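PDB 2I1S: hypothetical protein from Methanosarcina mazei, which is of unknown function but carries the domain of the plasmid pRiA4b ORF-3-like family, built round a mixed beta sheet with a helix against it. Local coordinates for residues H10-I15 with T19-R24; E151-V156 with V169-D174; M64-G69 with S91-L96; D36-I41 with W47-L52. All coordinates share one frame; numbering follows the deposited sequence.

Contact 1. Residues H10-I15 with T19-R24; sequences HLKLSI and TPQIWR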
# COMPACT_ATOMS: atom_id res chain seq x y z
N HIS A 10 12.35 1.18 6.88
CA HIS A 10 11.89 2.29 6.04
C HIS A 10 11.45 1.75 4.67
O HIS A 10 12.30 1.33 3.84
CB HIS A 10 12.97 3.37 5.87
CG HIS A 10 13.52 3.87 7.17
ND1 HIS A 10 13.69 5.22 7.44
CD2 HIS A 10 13.95 3.22 8.28
CE1 HIS A 10 14.19 5.37 8.66
NE2 HIS A 10 14.35 4.17 9.19
N LEU A 11 10.12 1.77 4.44
CA LEU A 11 9.50 1.13 3.29
C LEU A 11 8.98 2.17 2.34
O LEU A 11 8.40 3.15 2.79
CB LEU A 11 8.32 0.25 3.75
CG LEU A 11 8.65 -0.91 4.70
CD1 LEU A 11 7.37 -1.65 5.11
CD2 LEU A 11 9.72 -1.91 4.12
N LYS A 12 9.17 2.00 1.03
CA LYS A 12 8.35 2.76 0.09
C LYS A 12 7.24 1.88 -0.42
O LYS A 12 7.44 0.69 -0.66
CB LYS A 12 9.16 3.31 -1.06
CG LYS A 12 8.42 4.35 -1.88
CD LYS A 12 9.27 4.79 -3.04
CE LYS A 12 8.43 5.65 -3.97
NZ LYS A 12 9.08 5.98 -5.26
N LEU A 13 6.05 2.47 -0.53
CA LEU A 13 4.85 1.80 -1.06
C LEU A 13 4.36 2.58 -2.26
O LEU A 13 4.07 3.78 -2.14
CB LEU A 13 3.73 1.79 -0.04
CG LEU A 13 4.08 1.42 1.41
CD1 LEU A 13 2.82 1.44 2.25
CD2 LEU A 13 4.79 0.08 1.51
N SER A 14 4.30 1.92 -3.42
CA SER A 14 3.82 2.59 -4.63
C SER A 14 2.71 1.82 -5.31
O SER A 14 2.80 0.62 -5.52
CB SER A 14 4.98 2.90 -5.62
OG SER A 14 5.28 1.83 -6.51
N ILE A 15 1.64 2.54 -5.65
CA ILE A 15 0.60 1.96 -6.47
C ILE A 15 1.18 1.78 -7.89
O ILE A 15 1.63 2.76 -8.52
CB ILE A 15 -0.69 2.85 -6.49
CG1 ILE A 15 -1.37 2.83 -5.15
CG2 ILE A 15 -1.71 2.31 -7.51
CD1 ILE A 15 -2.53 3.77 -5.09
N THR A 19 0.52 6.81 -13.45
CA THR A 19 1.52 7.88 -13.49
C THR A 19 0.79 9.24 -13.61
O THR A 19 -0.30 9.32 -14.21
CB THR A 19 2.59 7.69 -14.60
OG1 THR A 19 1.95 7.66 -15.86
CG2 THR A 19 3.37 6.41 -14.44
N PRO A 20 1.34 10.30 -12.98
CA PRO A 20 2.43 10.26 -12.01
C PRO A 20 2.21 9.25 -10.87
O PRO A 20 1.06 8.89 -10.55
CB PRO A 20 2.44 11.70 -11.46
CG PRO A 20 1.90 12.52 -12.53
CD PRO A 20 0.91 11.68 -13.27
N GLN A 21 3.29 8.84 -10.23
CA GLN A 21 3.28 7.85 -9.16
C GLN A 21 2.56 8.26 -7.85
O GLN A 21 2.73 9.34 -7.34
CB GLN A 21 4.70 7.39 -8.90
CG GLN A 21 4.82 6.30 -7.88
CD GLN A 21 6.24 5.88 -7.69
OE1 GLN A 21 7.06 6.62 -7.15
NE2 GLN A 21 6.56 4.69 -8.14
N ILE A 22 1.69 7.39 -7.36
CA ILE A 22 1.07 7.57 -6.06
C ILE A 22 1.92 6.73 -5.09
O ILE A 22 2.09 5.53 -5.33
CB ILE A 22 -0.40 7.06 -6.04
CG1 ILE A 22 -1.29 7.72 -7.13
CG2 ILE A 22 -1.00 7.18 -4.66
CD1 ILE A 22 -2.64 7.01 -7.31
N TRP A 23 2.49 7.35 -4.06
CA TRP A 23 3.37 6.63 -3.11
C TRP A 23 3.29 7.21 -1.72
O TRP A 23 2.84 8.35 -1.54
CB TRP A 23 4.84 6.59 -3.58
CG TRP A 23 5.49 7.98 -3.69
CD1 TRP A 23 5.51 8.77 -4.80
CD2 TRP A 23 6.14 8.73 -2.66
NE1 TRP A 23 6.13 9.94 -4.54
CE2 TRP A 23 6.53 9.96 -3.23
CE3 TRP A 23 6.41 8.50 -1.28
CZ2 TRP A 23 7.20 10.97 -2.49
CZ3 TRP A 23 7.09 9.49 -0.56
CH2 TRP A 23 7.51 10.71 -1.19
N ARG A 24 3.73 6.39 -0.76
CA ARG A 24 3.86 6.74 0.67
C ARG A 24 5.15 6.16 1.21
O ARG A 24 5.61 5.08 0.78
CB ARG A 24 2.72 6.16 1.51
CG ARG A 24 1.40 6.21 0.84
CD ARG A 24 0.91 7.61 0.93
NE ARG A 24 -0.51 7.79 0.61
CZ ARG A 24 -0.94 8.44 -0.46
NH1 ARG A 24 -2.20 8.66 -0.61
NH2 ARG A 24 -0.08 8.87 -1.38
O HOH W 1 8.55 3.64 -6.68
O HOH W 2 4.42 2.87 -9.09
O HOH W 3 1.05 5.14 -9.07

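Contact 2. Residues E151-V156 with V169-D174; sequences EEMLEV and VLWLGD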
# COMPACT_ATOMS: atom_id res chain seq x y z
N GLU A 151 -7.83 6.11 -13.86
CA GLU A 151 -7.30 7.04 -14.85
C GLU A 151 -8.40 7.60 -15.78
O GLU A 151 -8.35 8.77 -16.13
CB GLU A 151 -6.13 6.45 -15.63
CG GLU A 151 -4.83 6.36 -14.82
CD GLU A 151 -3.96 7.64 -14.82
OE1 GLU A 151 -4.50 8.77 -14.88
OE2 GLU A 151 -2.69 7.50 -14.75
N GLU A 152 -9.36 6.77 -16.19
CA GLU A 152 -10.48 7.25 -17.00
C GLU A 152 -11.27 8.36 -16.30
O GLU A 152 -11.53 9.40 -16.89
CB GLU A 152 -11.45 6.13 -17.37
CG GLU A 152 -10.94 5.14 -18.40
CD GLU A 152 -11.87 3.92 -18.55
OE1 GLU A 152 -13.00 3.95 -17.96
OE2 GLU A 152 -11.49 2.94 -19.26
N MET A 153 -11.65 8.15 -15.04
CA MET A 153 -12.23 9.23 -14.22
C MET A 153 -11.37 10.52 -14.20
O MET A 153 -11.91 11.59 -14.41
CB MET A 153 -12.46 8.73 -12.80
CG MET A 153 -13.71 7.82 -12.69
SD MET A 153 -14.30 7.37 -11.05
CE MET A 153 -12.86 6.78 -10.28
N LEU A 154 -10.06 10.42 -13.98
CA LEU A 154 -9.17 11.60 -13.97
C LEU A 154 -9.11 12.33 -15.29
O LEU A 154 -8.95 13.54 -15.30
CB LEU A 154 -7.75 11.26 -13.50
CG LEU A 154 -7.58 10.71 -12.08
CD1 LEU A 154 -6.12 10.62 -11.75
CD2 LEU A 154 -8.34 11.56 -11.06
N GLU A 155 -9.22 11.58 -16.39
CA GLU A 155 -9.26 12.14 -17.75
C GLU A 155 -10.53 12.95 -17.97
O GLU A 155 -10.48 14.10 -18.43
CB GLU A 155 -9.12 11.04 -18.83
CG GLU A 155 -7.71 10.52 -19.01
CD GLU A 155 -6.73 11.61 -19.50
OE1 GLU A 155 -6.84 12.07 -20.67
OE2 GLU A 155 -5.84 11.99 -18.72
N VAL A 156 -11.67 12.34 -17.64
CA VAL A 156 -12.96 13.05 -17.52
C VAL A 156 -12.84 14.36 -16.71
O VAL A 156 -13.36 15.39 -17.14
CB VAL A 156 -14.06 12.15 -16.88
CG1 VAL A 156 -15.24 12.99 -16.41
CG2 VAL A 156 -14.53 11.07 -17.85
N VAL A 169 -17.78 13.57 -11.03
CA VAL A 169 -17.75 14.42 -9.82
C VAL A 169 -18.59 13.83 -8.71
O VAL A 169 -18.14 13.81 -7.56
CB VAL A 169 -18.18 15.89 -10.12
CG1 VAL A 169 -18.32 16.72 -8.84
CG2 VAL A 169 -17.17 16.55 -11.07
N LEU A 170 -19.79 13.34 -9.06
CA LEU A 170 -20.70 12.73 -8.10
C LEU A 170 -20.06 11.47 -7.49
O LEU A 170 -20.12 11.25 -6.28
CB LEU A 170 -22.07 12.45 -8.72
CG LEU A 170 -23.23 12.10 -7.76
CD1 LEU A 170 -23.66 13.26 -6.85
CD2 LEU A 170 -24.46 11.55 -8.51
N TRP A 171 -19.41 10.70 -8.37
CA TRP A 171 -18.77 9.43 -8.05
C TRP A 171 -17.62 9.64 -7.03
O TRP A 171 -17.57 8.97 -6.00
CB TRP A 171 -18.24 8.74 -9.34
CG TRP A 171 -18.04 7.25 -9.21
CD1 TRP A 171 -18.80 6.27 -9.80
CD2 TRP A 171 -17.01 6.56 -8.47
NE1 TRP A 171 -18.31 5.03 -9.47
CE2 TRP A 171 -17.22 5.17 -8.66
CE3 TRP A 171 -15.91 6.98 -7.70
CZ2 TRP A 171 -16.38 4.19 -8.06
CZ3 TRP A 171 -15.08 6.01 -7.10
CH2 TRP A 171 -15.33 4.63 -7.27
N LEU A 172 -16.73 10.60 -7.34
CA LEU A 172 -15.53 10.86 -6.55
C LEU A 172 -15.78 11.85 -5.43
O LEU A 172 -15.00 11.91 -4.49
CB LEU A 172 -14.38 11.34 -7.46
CG LEU A 172 -13.72 10.34 -8.43
CD1 LEU A 172 -12.88 11.07 -9.45
CD2 LEU A 172 -12.88 9.33 -7.68
N GLY A 173 -16.87 12.61 -5.53
CA GLY A 173 -17.22 13.63 -4.54
C GLY A 173 -16.72 15.03 -4.88
O GLY A 173 -15.70 15.20 -5.58
N ASP A 174 -17.43 16.03 -4.36
CA ASP A 174 -17.12 17.44 -4.62
C ASP A 174 -15.70 17.81 -4.33
O ASP A 174 -15.06 18.50 -5.12
CB ASP A 174 -18.02 18.35 -3.77
CG ASP A 174 -19.20 18.88 -4.53
OD1 ASP A 174 -19.16 18.81 -5.79
OD2 ASP A 174 -20.17 19.35 -3.88

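Contact 3. Residues M64-G69 with S91-L96; sequences MLDKIG and SDYFTL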
# COMPACT_ATOMS: atom_id res chain seq x y z
N MET A 64 12.64 -19.29 -3.62
CA MET A 64 11.31 -19.47 -4.23
C MET A 64 10.40 -18.29 -3.89
O MET A 64 10.60 -17.64 -2.87
CB MET A 64 10.63 -20.75 -3.72
CG MET A 64 11.46 -22.02 -3.76
SD MET A 64 11.61 -22.68 -5.43
CE MET A 64 9.89 -22.56 -5.98
N LEU A 65 9.40 -18.06 -4.74
CA LEU A 65 8.37 -17.03 -4.54
C LEU A 65 7.26 -17.58 -3.64
O LEU A 65 6.56 -18.51 -4.00
CB LEU A 65 7.79 -16.61 -5.92
CG LEU A 65 6.83 -15.40 -6.02
CD1 LEU A 65 7.54 -14.04 -5.87
CD2 LEU A 65 6.02 -15.41 -7.33
N ASP A 66 7.12 -17.01 -2.44
CA ASP A 66 6.05 -17.38 -1.50
C ASP A 66 4.84 -16.48 -1.64
O ASP A 66 4.98 -15.27 -1.82
CB ASP A 66 6.54 -17.30 -0.04
CG ASP A 66 7.51 -18.41 0.33
OD1 ASP A 66 7.65 -19.40 -0.43
OD2 ASP A 66 8.12 -18.30 1.42
N LYS A 67 3.64 -17.05 -1.54
CA LYS A 67 2.41 -16.29 -1.43
C LYS A 67 2.04 -16.19 0.06
O LYS A 67 1.96 -17.22 0.75
CB LYS A 67 1.27 -16.97 -2.19
CG LYS A 67 1.25 -16.75 -3.70
CD LYS A 67 -0.18 -16.98 -4.23
CE LYS A 67 -0.37 -16.60 -5.72
NZ LYS A 67 0.33 -17.53 -6.66
N ILE A 68 1.79 -14.97 0.54
CA ILE A 68 1.49 -14.76 1.95
C ILE A 68 0.14 -14.04 2.10
O ILE A 68 -0.07 -13.00 1.49
CB ILE A 68 2.63 -13.96 2.66
CG1 ILE A 68 3.99 -14.61 2.43
CG2 ILE A 68 2.35 -13.76 4.14
CD1 ILE A 68 5.13 -13.59 2.45
N GLY A 69 -0.77 -14.59 2.89
CA GLY A 69 -2.09 -14.01 3.02
C GLY A 69 -2.87 -14.62 4.16
O GLY A 69 -2.32 -15.34 4.99
N SER A 91 10.89 -9.58 9.05
CA SER A 91 12.30 -9.87 9.35
C SER A 91 12.80 -11.22 8.85
O SER A 91 14.00 -11.45 8.79
CB SER A 91 12.55 -9.74 10.86
OG SER A 91 12.03 -10.85 11.59
N ASP A 92 11.88 -12.11 8.51
CA ASP A 92 12.24 -13.38 7.88
C ASP A 92 12.37 -13.28 6.36
O ASP A 92 12.96 -14.17 5.73
CB ASP A 92 11.20 -14.43 8.25
CG ASP A 92 11.34 -14.92 9.69
OD1 ASP A 92 12.50 -15.04 10.18
OD2 ASP A 92 10.29 -15.19 10.33
N TYR A 93 11.85 -12.19 5.78
CA TYR A 93 11.80 -12.00 4.33
C TYR A 93 12.60 -10.82 3.78
O TYR A 93 13.38 -10.97 2.84
CB TYR A 93 10.36 -11.87 3.85
CG TYR A 93 9.63 -13.19 3.76
CD1 TYR A 93 9.63 -13.91 2.58
CD2 TYR A 93 8.90 -13.67 4.83
CE1 TYR A 93 8.96 -15.11 2.48
CE2 TYR A 93 8.22 -14.87 4.75
CZ TYR A 93 8.25 -15.60 3.57
OH TYR A 93 7.57 -16.79 3.47
N PHE A 94 12.37 -9.63 4.34
CA PHE A 94 13.04 -8.42 3.89
C PHE A 94 14.47 -8.35 4.41
O PHE A 94 14.73 -8.44 5.61
CB PHE A 94 12.29 -7.15 4.32
CG PHE A 94 10.99 -6.91 3.58
CD1 PHE A 94 9.78 -7.38 4.09
CD2 PHE A 94 10.97 -6.14 2.41
CE1 PHE A 94 8.57 -7.16 3.42
CE2 PHE A 94 9.79 -5.90 1.73
CZ PHE A 94 8.57 -6.41 2.25
N THR A 95 15.41 -8.20 3.48
CA THR A 95 16.78 -7.87 3.81
C THR A 95 17.21 -6.85 2.77
O THR A 95 16.42 -6.47 1.89
CB THR A 95 17.70 -9.12 3.77
OG1 THR A 95 18.26 -9.28 2.45
CG2 THR A 95 16.93 -10.40 4.17
N LEU A 96 18.46 -6.40 2.86
CA LEU A 96 19.00 -5.45 1.90
C LEU A 96 19.31 -6.07 0.51
O LEU A 96 19.29 -5.36 -0.49
CB LEU A 96 20.21 -4.70 2.49
CG LEU A 96 20.05 -3.93 3.82
CD1 LEU A 96 21.41 -3.48 4.36
CD2 LEU A 96 19.07 -2.73 3.73

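Contact 4. Residues D36-I41 with W47-L52; sequences DLHKAI and WEDYHL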
# COMPACT_ATOMS: atom_id res chain seq x y z
N ASP A 36 0.20 -7.16 10.10
CA ASP A 36 0.54 -5.81 10.55
C ASP A 36 0.84 -4.85 9.41
O ASP A 36 0.37 -3.69 9.44
CB ASP A 36 1.77 -5.87 11.46
CG ASP A 36 1.49 -6.49 12.82
OD1 ASP A 36 0.35 -6.40 13.33
OD2 ASP A 36 2.44 -7.07 13.40
N LEU A 37 1.60 -5.34 8.42
CA LEU A 37 1.92 -4.58 7.21
C LEU A 37 0.70 -4.35 6.29
O LEU A 37 0.51 -3.24 5.77
CB LEU A 37 3.06 -5.26 6.45
CG LEU A 37 3.50 -4.65 5.11
CD1 LEU A 37 4.09 -3.26 5.33
CD2 LEU A 37 4.47 -5.54 4.30
N HIS A 38 -0.09 -5.40 6.07
CA HIS A 38 -1.38 -5.25 5.38
C HIS A 38 -2.15 -4.07 5.97
O HIS A 38 -2.60 -3.18 5.23
CB HIS A 38 -2.20 -6.53 5.49
CG HIS A 38 -3.68 -6.32 5.31
ND1 HIS A 38 -4.24 -5.91 4.13
CD2 HIS A 38 -4.71 -6.50 6.17
CE1 HIS A 38 -5.55 -5.84 4.25
NE2 HIS A 38 -5.86 -6.19 5.49
N LYS A 39 -2.27 -4.03 7.29
CA LYS A 39 -3.00 -2.94 7.97
C LYS A 39 -2.38 -1.56 7.80
O LYS A 39 -3.09 -0.56 7.86
CB LYS A 39 -3.21 -3.25 9.44
CG LYS A 39 -4.10 -4.42 9.67
CD LYS A 39 -4.14 -4.77 11.13
CE LYS A 39 -5.06 -5.95 11.37
NZ LYS A 39 -4.83 -6.56 12.74
N ALA A 40 -1.06 -1.49 7.62
CA ALA A 40 -0.37 -0.20 7.49
C ALA A 40 -0.58 0.34 6.07
O ALA A 40 -0.88 1.53 5.86
CB ALA A 40 1.13 -0.35 7.84
N ILE A 41 -0.44 -0.55 5.10
CA ILE A 41 -0.92 -0.31 3.73
C ILE A 41 -2.37 0.21 3.64
O ILE A 41 -2.64 1.23 2.98
CB ILE A 41 -0.67 -1.56 2.78
CG1 ILE A 41 0.81 -1.94 2.75
CG2 ILE A 41 -1.15 -1.24 1.33
CD1 ILE A 41 1.09 -3.30 1.99
N TRP A 47 -7.79 2.94 2.52
CA TRP A 47 -8.65 1.85 2.11
C TRP A 47 -9.48 1.32 3.30
O TRP A 47 -9.25 1.69 4.45
CB TRP A 47 -7.82 0.76 1.43
CG TRP A 47 -7.36 1.10 0.02
CD1 TRP A 47 -7.97 1.97 -0.85
CD2 TRP A 47 -6.23 0.56 -0.69
NE1 TRP A 47 -7.29 2.01 -2.04
CE2 TRP A 47 -6.22 1.16 -1.97
CE3 TRP A 47 -5.23 -0.38 -0.37
CZ2 TRP A 47 -5.23 0.86 -2.92
CZ3 TRP A 47 -4.24 -0.66 -1.33
CH2 TRP A 47 -4.26 -0.06 -2.59
N GLU A 48 -10.43 0.44 3.03
CA GLU A 48 -11.48 0.11 3.99
C GLU A 48 -11.47 -1.37 4.43
O GLU A 48 -12.31 -1.83 5.20
CB GLU A 48 -12.84 0.47 3.38
CG GLU A 48 -13.21 1.93 3.33
CD GLU A 48 -13.44 2.48 4.69
OE1 GLU A 48 -13.79 1.72 5.61
OE2 GLU A 48 -13.27 3.69 4.87
N ASP A 49 -10.51 -2.11 3.91
CA ASP A 49 -10.41 -3.56 4.09
C ASP A 49 -11.66 -4.38 3.72
O ASP A 49 -12.06 -5.29 4.43
CB ASP A 49 -9.86 -3.93 5.47
CG ASP A 49 -8.99 -5.18 5.41
OD1 ASP A 49 -8.76 -5.70 4.30
OD2 ASP A 49 -8.52 -5.62 6.45
N TYR A 50 -12.23 -4.09 2.56
CA TYR A 50 -13.47 -4.72 2.12
C TYR A 50 -13.20 -6.01 1.39
O TYR A 50 -14.08 -6.89 1.28
CB TYR A 50 -14.13 -3.83 1.07
CG TYR A 50 -14.78 -2.57 1.57
CD1 TYR A 50 -15.60 -2.60 2.68
CD2 TYR A 50 -14.63 -1.36 0.87
CE1 TYR A 50 -16.23 -1.44 3.13
CE2 TYR A 50 -15.28 -0.20 1.28
CZ TYR A 50 -16.07 -0.25 2.42
OH TYR A 50 -16.73 0.85 2.88
N HIS A 51 -11.98 -6.10 0.84
CA HIS A 51 -11.71 -7.09 -0.20
C HIS A 51 -10.60 -8.01 0.26
O HIS A 51 -10.03 -7.80 1.32
CB HIS A 51 -11.32 -6.39 -1.52
CG HIS A 51 -12.32 -5.38 -1.98
ND1 HIS A 51 -13.58 -5.72 -2.44
CD2 HIS A 51 -12.25 -4.03 -2.01
CE1 HIS A 51 -14.24 -4.62 -2.76
NE2 HIS A 51 -13.45 -3.58 -2.50
N LEU A 52 -10.31 -9.03 -0.57
CA LEU A 52 -9.21 -9.94 -0.34
C LEU A 52 -7.88 -9.26 -0.66
O LEU A 52 -7.83 -8.32 -1.45
CB LEU A 52 -9.40 -11.25 -1.15
CG LEU A 52 -10.70 -12.00 -0.85
CD1 LEU A 52 -10.78 -13.29 -1.65
CD2 LEU A 52 -10.90 -12.29 0.64

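Contact 1. Residues H10-I15 with T19-R24
Leu13 and Arg24 pair through both of their backbone amides: Leu13 N donates to Arg24 O at 3.0 Å, and Arg24 N returns an equally short bond to Leu13 O. Beside this hydrogen-bonded pair, Ser14 and Trp23 form a non-hydrogen-bonded one, where the strands close to 4.3 Å between Ser14 CA and Trp23 CA. The tight part of the contact lies on the face that carries Leu13, Ile15, Ile22 and Arg24. There the CD1 methyl of Ile15 meets CG2 of Ile22 at 3.8 Å, and Leu13 turns its side chain to Ile41 and Val44 of helix 34-44. Arg24 sends its guanidinium away from strand 10-15, with NE bonded to Val44 O and NH2 to the carbonyls of Trp23 and Arg137.

The face of Ser14 and Trp23, over which Lys12 and Gln21 reach, is looser and wetter. The extended chain of Lys12, its CG anti to the backbone N (chi1 -167°), carries NZ over the five-membered ring of Trp23 in a cation-pi contact, 4.6 Å from the centroid. The same NZ donates to Gln21 OE1 at 2.8 Å, tilted 31° from the carbonyl plane, so amide and indole share one ammonium. One water accepts from both Lys12 NZ and Gln21 NE2; a second links Gln21 NE2 with Ile15 O. The arrangement is that of an antiparallel beta hairpin, strands 7-15 and 22-29, near its connecting turn, with one face on a helix and the other hydrated.

Contact 2. Residues E151-V156 with V169-D174
Met153 reaches from its helix to Trp171 and Leu172, and its bent thioether end touches both. Its chain crosses the indole at about a right angle, and SD sits over one face of the ring, 3.7 Å from Trp171 CE3 and displaced toward the rim. This is a Met-aromatic contact on the six-membered ring, 26° off the normal. The turn at the last torsion (chi3 -51°) keeps the CE methyl over the same ring, where it makes a CH-pi contact 4.2 Å from the centroid. From that position CE also meets Leu172, lying 3.6 Å from Leu172 CD2, while the two chains run obliquely to each other. Further back, Met153 CB approaches the other methyl, Leu172 CD1. The sulfur and its methyl thus rest against both the indole face and the leucine branch, in a purely apolar and aromatic meeting at the protein surface.

The contact joins helix 146-157 to helix 165-172 close to the C-terminal end of the latter: Leu172 also touches Leu157 and Pro141, Met153 reaches Thr168, and the loop residue Ser144 packs on both Met153 and Trp171.

Contact 3. Residues M64-G69 with S91-L96
Tyr93 buries the most surface here, and Ile68 and Asp66 meet it at two places, one over the ring and one at its hydroxyl. The phenol donates from OH to OD2 of Asp66 at 2.6 Å, a short bond received on the anti lone pair, the one directed away from the other carboxylate oxygen. OD2 lies at the ring's edge and in its plane, yet the carboxylate itself is turned steeply, 77° from the ring. With CG anti to the carbonyl carbon (chi1 -72°), Asp66 extends from the strand and presents this oxygen to the hydroxyl. A negative carboxylate would probably draw the phenol proton toward itself and strengthen the bond.

Ile68, two residues further along the same side of the strand, supplies the apolar half. Its CD1 methyl lies over one ring face, 3.9 Å from Tyr93 CZ and offset toward the rim, in a CH-pi contact 18° off the ring normal. Ring and isoleucine come from opposite directions, so it is the end of the aliphatic chain that meets the phenol end of the ring. A phenylalanine in place of Tyr93 would probably keep the contact with Ile68 but leave the OD2 atom of Asp66 without its donor.

The tyrosine ring also meets that of Phe34 with the planes nearly perpendicular, and it touches Met57 and Val83. Through it the short, weakly bonded helix 90-93 packs on strand 65-69, which lies between strands 53-58 and 82-84 in the sheet.

Contact 4. Residues D36-I41 with W47-L52
Trp47 and Asp49 fold back on Ile41 and His38, in a helix-loop arrangement where the segment that leads from helix 34-44 to strand 53-58 packs against the helix it has just left. Trp47 comes first. Its six-membered ring brings CZ3 to the CG2 methyl of Ile41 at 4.1 Å, the two side chains lying side by side and pointing the same way. The indole NE1 is taken up by Val140 O, and the rings of Tyr105 and Trp111 meet the indole at shallow angles, so it belongs to an aromatic cluster.

Two residues on, Asp49 has left-handed helical backbone angles (phi 53°), and its carboxylate is directed to the helix; its backbone N is bonded to Gln42 OE1. The acceptor for His38 is OD2, in a His-carboxylate hydrogen bond. The imidazole gets there because its CG stands anti to the backbone N (chi1 157°), and its ND1 is bonded to Tyr103 OH while His53 stacks on the ring. Both ring nitrogens are engaged, which probably fixes the rotation of the imidazole. A leucine in place of His38 would probably leave the Asp49 carboxylate and the Tyr103 hydroxyl without their shared partner. Ring and carboxylate planes are 54° apart: His38 NE2 lies 2.9 Å from Asp49 OD2, above the carboxylate plane, with an N-H...O angle of 160°.

Overall arrangement
Along the chain the order is contact 1, contact 4, contact 3, contact 2, one after another without overlap. Contacts 1 and 3 reach the same mixed sheet, in distant strands, with centres about 19 Å apart. Contact 4 has its centre about 16 Å from that of contact 1 and 18 Å from that of contact 3; its helix 34-44 directly follows strand 22-29 and packs on the hairpin of contact 1 through Leu37 on Leu11 and Ile41 on Leu13. The centres of contacts 2 and 3 are about 37 Å apart, on opposite sides of the chain's centre. A sheet-and-helix body thus holds the buried contacts 1, 3 and 4, and the peripheral helical pair of contact 2 touches contact 1 where Glu151 packs on Thr19.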